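Local structure of DUF1611 domain-containing protein (2OBN) at residues Thr160-Gly165 against Leu237-Ser242; Phe186-Gln191 against His230-Gly235; Leu257-Arg262 against Glu281-Tyr286. The protein is of unknown function but pairs a Rossmann-like domain with a P-loop NTPase-like domain and probably binds a nucleotide or similar phosphate-bearing ligand. The protein carries 2 engineered substitutions. One frame throughout, in Å; residues are numbered along the deposited sequence.

Contact 1: residues Thr160-Gly165 against Leu237-Ser242; sequences TDMAIG and LLHPGS. With PO4 (phosphate ion), chain G.
The selenium of M162, modelled as selenomethionine, lies beside the imidazole of H239, with SE 3.5 Å from ring carbon CD2. It sits 31° off the ring normal, an oblique Met-aromatic contact in which a large polarisable atom meets a pi system. The M162 chain runs extended as far as SE and then bends (chi3 49°), which carries CE away from the imidazole. D161 reaches the same ring from another direction: its OD1 stands at the edge, near the ring plane, 3.8 Å from H239 CD2, with carboxylate and imidazole planes 46° apart. That oxygen also accepts M162 N at 2.8 Å, from above the carboxylate plane, while OD2 is bound by Q265 and G269. H239 is held through both nitrogens, since ND1 accepts G241 N at 3.0 Å in the ring plane and NE2 bonds N270, so its rotation is fixed. P240 suits the type I turn from H239 to S242, its ring restraining phi. One residue before the histidine, L238 CD1 packs 3.3 Å from T160 O. Further along, I164 N and G165 N grip a phosphate, I164 N reaching O4 at 3.0 Å, and K166 joins them; a side chain on G165 would strike the carbonyl of I164. The ion, probably from the crystallisation liquor, marks the phosphate site of the P-loop between strand 153-159 and helix 166-179.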
loop_
_atom_site.group_PDB
_atom_site.type_symbol
_atom_site.label_atom_id
_atom_site.label_comp_id
_atom_site.label_asym_id
_atom_site.label_seq_id
_atom_site.Cartn_x
_atom_site.Cartn_y
_atom_site.Cartn_z
ATOM N N THR B 160 5.975 -15.832 -5.924
ATOM C CA THR B 160 7.368 -15.766 -5.424
ATOM C C THR B 160 8.116 -14.571 -6.028
ATOM O O THR B 160 9.226 -14.272 -5.606
ATOM C CB THR B 160 8.154 -17.056 -5.702
ATOM O OG1 THR B 160 8.135 -17.345 -7.099
ATOM C CG2 THR B 160 7.558 -18.190 -5.002
ATOM N N ASP B 161 7.502 -13.901 -7.011
ATOM C CA ASP B 161 8.069 -12.719 -7.656
ATOM C C ASP B 161 6.932 -12.108 -8.494
ATOM O O ASP B 161 5.802 -12.612 -8.505
ATOM C CB ASP B 161 9.292 -13.096 -8.531
ATOM C CG ASP B 161 10.175 -11.893 -8.935
ATOM O OD1 ASP B 161 9.900 -10.734 -8.537
ATOM O OD2 ASP B 161 11.159 -12.121 -9.682
HETATM N N MSE B 162 7.233 -11.001 -9.156
HETATM C CA MSE B 162 6.315 -10.329 -10.050
HETATM C C MSE B 162 6.560 -10.769 -11.482
HETATM O O MSE B 162 7.658 -11.235 -11.810
HETATM C CB MSE B 162 6.528 -8.834 -9.940
HETATM C CG MSE B 162 6.003 -8.323 -8.619
HETATM SE SE MSE B 162 6.554 -6.576 -8.166
HETATM C CE MSE B 162 6.124 -5.685 -9.844
ATOM N N ALA B 163 5.529 -10.602 -12.319
ATOM C CA ALA B 163 5.579 -10.956 -13.733
ATOM C C ALA B 163 5.931 -12.419 -13.940
ATOM O O ALA B 163 6.841 -12.708 -14.692
ATOM C CB ALA B 163 6.563 -10.049 -14.493
ATOM N N ILE B 164 5.208 -13.326 -13.271
ATOM C CA ILE B 164 5.457 -14.774 -13.384
ATOM C C ILE B 164 4.267 -15.602 -13.837
ATOM O O ILE B 164 4.379 -16.831 -13.980
ATOM C CB ILE B 164 6.025 -15.377 -12.078
ATOM C CG1 ILE B 164 5.065 -15.154 -10.905
ATOM C CG2 ILE B 164 7.429 -14.782 -11.778
ATOM C CD1 ILE B 164 5.512 -15.822 -9.642
ATOM N N GLY B 165 3.136 -14.954 -14.086
ATOM C CA GLY B 165 1.931 -15.664 -14.517
ATOM C C GLY B 165 0.771 -15.688 -13.534
ATOM O O GLY B 165 -0.123 -16.509 -13.683
ATOM N N LEU B 237 5.521 -10.957 -1.562
ATOM C CA LEU B 237 6.087 -10.688 -0.248
ATOM C C LEU B 237 7.606 -10.918 -0.217
ATOM O O LEU B 237 8.225 -10.700 0.813
ATOM C CB LEU B 237 5.394 -11.551 0.822
ATOM C CG LEU B 237 3.909 -11.273 1.077
ATOM C CD1 LEU B 237 3.385 -12.267 2.097
ATOM C CD2 LEU B 237 3.674 -9.856 1.547
ATOM N N LEU B 238 8.177 -11.391 -1.335
ATOM C CA LEU B 238 9.602 -11.655 -1.474
ATOM C C LEU B 238 10.317 -10.531 -2.222
ATOM O O LEU B 238 11.542 -10.469 -2.228
ATOM C CB LEU B 238 9.829 -12.975 -2.224
ATOM C CG LEU B 238 9.096 -14.205 -1.705
ATOM C CD1 LEU B 238 9.506 -15.427 -2.487
ATOM C CD2 LEU B 238 9.366 -14.400 -0.212
ATOM N N HIS B 239 9.537 -9.645 -2.844
ATOM C CA HIS B 239 10.074 -8.518 -3.570
ATOM C C HIS B 239 10.239 -7.360 -2.583
ATOM O O HIS B 239 9.271 -6.991 -1.920
ATOM C CB HIS B 239 9.119 -8.160 -4.694
ATOM C CG HIS B 239 9.664 -7.163 -5.657
ATOM N ND1 HIS B 239 10.059 -5.902 -5.269
ATOM C CD2 HIS B 239 9.822 -7.215 -7.000
ATOM C CE1 HIS B 239 10.466 -5.228 -6.331
ATOM N NE2 HIS B 239 10.336 -6.005 -7.393
ATOM N N PRO B 240 11.465 -6.775 -2.489
ATOM C CA PRO B 240 11.753 -5.698 -1.514
ATOM C C PRO B 240 11.009 -4.363 -1.686
ATOM O O PRO B 240 11.041 -3.525 -0.784
ATOM C CB PRO B 240 13.259 -5.458 -1.700
ATOM C CG PRO B 240 13.544 -5.917 -3.064
ATOM C CD PRO B 240 12.655 -7.071 -3.313
ATOM N N GLY B 241 10.386 -4.146 -2.833
ATOM C CA GLY B 241 9.665 -2.898 -3.092
ATOM C C GLY B 241 8.163 -3.031 -3.249
ATOM O O GLY B 241 7.481 -2.018 -3.439
ATOM N N SER B 242 7.652 -4.249 -3.095
ATOM C CA SER B 242 6.250 -4.559 -3.276
ATOM C C SER B 242 5.420 -4.498 -2.003
ATOM O O SER B 242 5.841 -4.939 -0.926
ATOM C CB SER B 242 6.122 -5.958 -3.866
ATOM O OG SER B 242 4.759 -6.282 -4.084
HETATM P P PO4 G . 1.965 -11.529 -13.214
HETATM O O1 PO4 G . 2.492 -10.115 -13.065
HETATM O O2 PO4 G . 0.449 -11.515 -13.072
HETATM O O3 PO4 G . 2.263 -12.057 -14.582
HETATM O O4 PO4 G . 2.547 -12.453 -12.185
#

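Contact 2: residues Phe186-Gln191 against His230-Gly235; sequences FLATGQ and HIEGQG
T189 and E232 hold each other by both side chains and backbone. T189 OG1 occupies the position between its own backbone N and carbonyl carbon (chi1 60°), which points it at the facing segment, where it donates to E232 O at 2.7 Å from above the carbonyl plane. The same hydroxyl accepts Q234 NE2 at 2.9 Å, nearly in the amide plane, so a buried polar atom uses both of its roles. The other branch, CG2, is left for apolar company and touches I231 CG2 at 3.8 Å. In return E232, extended throughout, brings OE1 to T189 N at 2.9 Å; the bond is nearly straight at 172°, though the donor comes from above the carboxylate plane. Glutamate suits the place because its length spans the gap between the two diverging chains.

These chains leave neighbouring parallel strands, 184-187 and 228-231, at the edge of the sheet in the P-loop domain. L187 N bonds H230 O at 2.9 Å and E232 N bonds L187 O at 3.0 Å, the regular parallel pattern. F186 and H230 project to the face covered by helix 166-179, L187 and I231 to the face covered by helices 208-222 and 245-252. E232 follows the strand beside the P-loop strand, and the nearest atoms of its side chain and the bound phosphate are about 5 Å apart, consistent with the position of a Walker B acid.

The F186 ring lays CZ obliquely 3.9 Å from E232 CB. Q234 folds back at chi2 (-71°) and runs antiparallel alongside the T189 side chain, and its amide comes so near G190 that a beta carbon there would collide with NE2.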
loop_
_atom_site.group_PDB
_atom_site.type_symbol
_atom_site.label_atom_id
_atom_site.label_comp_id
_atom_site.label_asym_id
_atom_site.label_seq_id
_atom_site.Cartn_x
_atom_site.Cartn_y
_atom_site.Cartn_z
ATOM N N PHE B 186 -13.768 -13.348 -12.819
ATOM C CA PHE B 186 -12.379 -12.919 -12.718
ATOM C C PHE B 186 -12.395 -11.433 -12.341
ATOM O O PHE B 186 -13.167 -10.672 -12.912
ATOM C CB PHE B 186 -11.655 -13.136 -14.049
ATOM C CG PHE B 186 -10.319 -12.441 -14.128
ATOM C CD1 PHE B 186 -9.200 -12.996 -13.542
ATOM C CD2 PHE B 186 -10.196 -11.210 -14.777
ATOM C CE1 PHE B 186 -7.968 -12.334 -13.585
ATOM C CE2 PHE B 186 -8.983 -10.552 -14.826
ATOM C CZ PHE B 186 -7.861 -11.120 -14.224
ATOM N N LEU B 187 -11.556 -11.034 -11.374
ATOM C CA LEU B 187 -11.462 -9.634 -10.907
ATOM C C LEU B 187 -10.070 -9.083 -11.130
ATOM O O LEU B 187 -9.097 -9.624 -10.625
ATOM C CB LEU B 187 -11.831 -9.531 -9.432
ATOM C CG LEU B 187 -13.280 -9.888 -9.121
ATOM C CD1 LEU B 187 -13.504 -9.843 -7.631
ATOM C CD2 LEU B 187 -14.228 -8.955 -9.834
ATOM N N ALA B 188 -9.992 -8.007 -11.904
ATOM C CA ALA B 188 -8.725 -7.397 -12.283
ATOM C C ALA B 188 -8.240 -6.444 -11.208
ATOM O O ALA B 188 -9.029 -5.694 -10.649
ATOM C CB ALA B 188 -8.872 -6.649 -13.613
ATOM N N THR B 189 -6.930 -6.470 -10.962
ATOM C CA THR B 189 -6.290 -5.673 -9.926
ATOM C C THR B 189 -5.039 -4.879 -10.420
ATOM O O THR B 189 -4.308 -4.289 -9.605
ATOM C CB THR B 189 -5.865 -6.588 -8.791
ATOM O OG1 THR B 189 -4.950 -7.561 -9.306
ATOM C CG2 THR B 189 -7.072 -7.293 -8.189
ATOM N N GLY B 190 -4.807 -4.859 -11.738
ATOM C CA GLY B 190 -3.693 -4.126 -12.340
ATOM C C GLY B 190 -4.164 -3.497 -13.640
ATOM O O GLY B 190 -5.252 -3.825 -14.129
ATOM N N GLN B 191 -3.365 -2.586 -14.195
ATOM C CA GLN B 191 -3.756 -1.863 -15.440
ATOM C C GLN B 191 -4.051 -2.800 -16.627
ATOM O O GLN B 191 -5.041 -2.605 -17.356
ATOM C CB GLN B 191 -2.741 -0.753 -15.828
ATOM C CG GLN B 191 -1.341 -1.187 -16.331
ATOM C CD GLN B 191 -0.457 -1.710 -15.231
ATOM O OE1 GLN B 191 -0.800 -1.614 -14.053
ATOM N NE2 GLN B 191 0.692 -2.259 -15.601
ATOM N N HIS B 230 -12.165 -15.062 -8.622
ATOM C CA HIS B 230 -10.732 -15.233 -8.875
ATOM C C HIS B 230 -10.070 -13.854 -8.877
ATOM O O HIS B 230 -10.134 -13.130 -9.870
ATOM C CB HIS B 230 -10.495 -15.911 -10.228
ATOM C CG HIS B 230 -11.245 -17.194 -10.392
ATOM N ND1 HIS B 230 -10.699 -18.421 -10.090
ATOM C CD2 HIS B 230 -12.518 -17.433 -10.791
ATOM C CE1 HIS B 230 -11.601 -19.363 -10.310
ATOM N NE2 HIS B 230 -12.712 -18.790 -10.738
ATOM N N ILE B 231 -9.451 -13.488 -7.759
ATOM C CA ILE B 231 -8.794 -12.198 -7.648
ATOM C C ILE B 231 -7.358 -12.247 -8.223
ATOM O O ILE B 231 -6.511 -13.028 -7.764
ATOM C CB ILE B 231 -8.783 -11.677 -6.189
ATOM C CG1 ILE B 231 -10.207 -11.588 -5.595
ATOM C CG2 ILE B 231 -8.125 -10.280 -6.123
ATOM C CD1 ILE B 231 -10.716 -12.813 -4.879
ATOM N N GLU B 232 -7.110 -11.420 -9.242
ATOM C CA GLU B 232 -5.794 -11.308 -9.858
ATOM C C GLU B 232 -4.762 -10.892 -8.807
ATOM O O GLU B 232 -4.962 -9.918 -8.092
ATOM C CB GLU B 232 -5.809 -10.263 -10.987
ATOM C CG GLU B 232 -4.431 -9.996 -11.605
ATOM C CD GLU B 232 -4.422 -8.920 -12.671
ATOM O OE1 GLU B 232 -5.431 -8.208 -12.815
ATOM O OE2 GLU B 232 -3.372 -8.768 -13.345
ATOM N N GLY B 233 -3.674 -11.642 -8.707
ATOM C CA GLY B 233 -2.612 -11.295 -7.794
ATOM C C GLY B 233 -1.718 -10.181 -8.328
ATOM O O GLY B 233 -1.684 -9.900 -9.546
ATOM N N GLN B 234 -1.010 -9.541 -7.399
ATOM C CA GLN B 234 -0.047 -8.485 -7.707
ATOM C C GLN B 234 1.071 -8.524 -6.667
ATOM O O GLN B 234 0.845 -8.838 -5.493
ATOM C CB GLN B 234 -0.678 -7.093 -7.687
ATOM C CG GLN B 234 -1.889 -6.869 -8.571
ATOM C CD GLN B 234 -1.578 -6.840 -10.057
ATOM O OE1 GLN B 234 -0.414 -6.749 -10.469
ATOM N NE2 GLN B 234 -2.634 -6.881 -10.875
ATOM N N GLY B 235 2.282 -8.215 -7.115
ATOM C CA GLY B 235 3.427 -8.150 -6.242
ATOM C C GLY B 235 3.916 -9.472 -5.706
ATOM O O GLY B 235 3.630 -10.523 -6.255
#

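Contact 3: residues Leu257-Arg262 against Glu281-Tyr286; sequences LVLVHR and EVIRLY
A beta-alpha-beta crossover of the P-loop domain, strand 256-262, helix 279-291 and strand 301-307, brings its first strand against its helix here. The short segments 257-262 and 281-286 run at 140° to each other, their axes 10.4 Å apart at closest approach. L259 carries most of the contact. Its CG stands anti to the backbone N (chi1 178°), which sends the forked end out toward the helix. Branch CD2 wedges between two successive residues, 3.9 Å from V282 CG1 and 3.8 Å from I283 CG1, whereas CD1 meets Y286 CE2 at 4.2 Å, obliquely to the ring. V282 CG1 also sits at the edge of that ring, in its plane, one turn back along the helix. L257, two residues before L259 and on the same side of the strand, puts CD1 4.3 Å from Y286 CB. The beta-branched V258 and V260 suit an extended chain and turn to the other side, where helix 166-179 covers them. An alanine at L259 is likely to open a gap facing V282 and I283 and take away one apolar neighbour of the Y286 ring. Y286 also has polar work, its OH bonding G159 O and L237 N. No hydrogen bond crosses between the two segments, so their hold on each other depends on the fit of apolar groups, with the tyrosine hydroxyl satisfied beyond them.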
loop_
_atom_site.group_PDB
_atom_site.type_symbol
_atom_site.label_atom_id
_atom_site.label_comp_id
_atom_site.label_asym_id
_atom_site.label_seq_id
_atom_site.Cartn_x
_atom_site.Cartn_y
_atom_site.Cartn_z
ATOM N N LEU B 257 -5.618 -19.791 -1.375
ATOM C CA LEU B 257 -4.530 -19.140 -2.083
ATOM C C LEU B 257 -3.918 -20.151 -3.038
ATOM O O LEU B 257 -3.901 -21.343 -2.743
ATOM C CB LEU B 257 -3.440 -18.675 -1.111
ATOM C CG LEU B 257 -3.857 -17.650 -0.041
ATOM C CD1 LEU B 257 -2.731 -17.421 0.967
ATOM C CD2 LEU B 257 -4.312 -16.331 -0.653
ATOM N N VAL B 258 -3.451 -19.671 -4.187
ATOM C CA VAL B 258 -2.708 -20.486 -5.147
ATOM C C VAL B 258 -1.376 -19.762 -5.329
ATOM O O VAL B 258 -1.341 -18.569 -5.684
ATOM C CB VAL B 258 -3.449 -20.632 -6.496
ATOM C CG1 VAL B 258 -2.570 -21.326 -7.534
ATOM C CG2 VAL B 258 -4.752 -21.392 -6.301
ATOM N N LEU B 259 -0.286 -20.451 -5.026
ATOM C CA LEU B 259 1.040 -19.860 -5.114
ATOM C C LEU B 259 1.637 -20.080 -6.508
ATOM O O LEU B 259 1.741 -21.204 -6.958
ATOM C CB LEU B 259 1.960 -20.455 -4.028
ATOM C CG LEU B 259 3.427 -19.982 -3.977
ATOM C CD1 LEU B 259 3.526 -18.470 -3.831
ATOM C CD2 LEU B 259 4.178 -20.667 -2.849
ATOM N N VAL B 260 2.030 -18.998 -7.173
ATOM C CA VAL B 260 2.630 -19.082 -8.494
ATOM C C VAL B 260 4.154 -18.952 -8.338
ATOM O O VAL B 260 4.646 -18.203 -7.494
ATOM C CB VAL B 260 2.059 -18.007 -9.446
ATOM C CG1 VAL B 260 2.496 -18.258 -10.911
ATOM C CG2 VAL B 260 0.532 -17.971 -9.342
ATOM N N HIS B 261 4.895 -19.716 -9.135
ATOM C CA HIS B 261 6.341 -19.701 -9.077
ATOM C C HIS B 261 6.962 -20.165 -10.384
ATOM O O HIS B 261 6.469 -21.091 -11.008
ATOM C CB HIS B 261 6.791 -20.573 -7.914
ATOM C CG HIS B 261 8.267 -20.825 -7.867
ATOM N ND1 HIS B 261 9.185 -19.861 -7.500
ATOM C CD2 HIS B 261 8.977 -21.952 -8.094
ATOM C CE1 HIS B 261 10.396 -20.387 -7.515
ATOM N NE2 HIS B 261 10.296 -21.653 -7.882
ATOM N N ARG B 262 8.032 -19.493 -10.808
ATOM C CA ARG B 262 8.758 -19.892 -12.015
ATOM C C ARG B 262 9.790 -20.936 -11.628
ATOM O O ARG B 262 10.667 -20.668 -10.811
ATOM C CB ARG B 262 9.429 -18.708 -12.715
ATOM C CG ARG B 262 10.275 -19.134 -13.920
ATOM C CD ARG B 262 10.923 -17.962 -14.629
ATOM N NE ARG B 262 9.934 -17.108 -15.293
ATOM C CZ ARG B 262 9.615 -15.857 -14.964
ATOM N NH1 ARG B 262 10.218 -15.189 -13.980
ATOM N NH2 ARG B 262 8.687 -15.244 -15.679
ATOM N N GLU B 281 8.874 -22.629 2.898
ATOM C CA GLU B 281 9.006 -21.376 3.661
ATOM C C GLU B 281 8.127 -20.271 3.103
ATOM O O GLU B 281 7.568 -19.491 3.867
ATOM C CB GLU B 281 10.475 -20.903 3.742
ATOM C CG GLU B 281 11.331 -21.747 4.677
ATOM C CD GLU B 281 10.768 -21.738 6.081
ATOM O OE1 GLU B 281 10.579 -20.636 6.645
ATOM O OE2 GLU B 281 10.486 -22.832 6.616
ATOM N N VAL B 282 8.018 -20.200 1.779
ATOM C CA VAL B 282 7.183 -19.191 1.135
ATOM C C VAL B 282 5.707 -19.492 1.473
ATOM O O VAL B 282 4.921 -18.577 1.728
ATOM C CB VAL B 282 7.414 -19.134 -0.419
ATOM C CG1 VAL B 282 6.515 -18.093 -1.065
ATOM C CG2 VAL B 282 8.886 -18.850 -0.767
ATOM N N ILE B 283 5.327 -20.769 1.466
ATOM C CA ILE B 283 3.946 -21.168 1.835
ATOM C C ILE B 283 3.602 -20.743 3.265
ATOM O O ILE B 283 2.525 -20.188 3.512
ATOM C CB ILE B 283 3.741 -22.681 1.659
ATOM C CG1 ILE B 283 3.720 -23.028 0.157
ATOM C CG2 ILE B 283 2.458 -23.146 2.348
ATOM C CD1 ILE B 283 4.054 -24.473 -0.150
ATOM N N ARG B 284 4.516 -21.000 4.193
ATOM C CA ARG B 284 4.338 -20.604 5.592
ATOM C C ARG B 284 4.185 -19.068 5.716
ATOM O O ARG B 284 3.291 -18.572 6.403
ATOM C CB ARG B 284 5.522 -21.106 6.422
ATOM C CG ARG B 284 5.349 -20.955 7.924
ATOM N N LEU B 285 5.045 -18.323 5.027
ATOM C CA LEU B 285 4.959 -16.864 5.023
ATOM C C LEU B 285 3.547 -16.389 4.623
ATOM O O LEU B 285 2.869 -15.701 5.409
ATOM C CB LEU B 285 6.018 -16.269 4.090
ATOM C CG LEU B 285 5.944 -14.775 3.744
ATOM C CD1 LEU B 285 6.115 -13.910 4.970
ATOM C CD2 LEU B 285 6.990 -14.463 2.681
ATOM N N TYR B 286 3.089 -16.774 3.432
ATOM C CA TYR B 286 1.740 -16.363 2.988
ATOM C C TYR B 286 0.615 -16.804 3.928
ATOM O O TYR B 286 -0.312 -16.027 4.216
ATOM C CB TYR B 286 1.457 -16.811 1.542
ATOM C CG TYR B 286 2.099 -15.890 0.516
ATOM C CD1 TYR B 286 1.529 -14.668 0.238
ATOM C CD2 TYR B 286 3.267 -16.228 -0.150
ATOM C CE1 TYR B 286 2.087 -13.803 -0.669
ATOM C CE2 TYR B 286 3.843 -15.346 -1.088
ATOM C CZ TYR B 286 3.229 -14.133 -1.329
ATOM O OH TYR B 286 3.721 -13.220 -2.233
#

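From the N terminus, the chain first passes through the Rossmann-like domain; all three contacts belong to the P-loop domain that follows. Contact 1 opens at the loop after strand 153-159 and closes 72 residues later, before helix 245-252. Within that span lies contact 2, which pairs edge strand 184-187 with strand 228-231 and so closes a smaller loop. Contact 3 comes afterwards in series, joining strand 256-262 to the helix that follows it. Contacts 1 and 2 pack together where M162 and S242 meet G235. Contacts 1 and 3 are joined by T160 OG1 and H261 ND1, 2.8 Å apart, and both touch the second subunit. Contacts 2 and 3 reach the same sheet without touching.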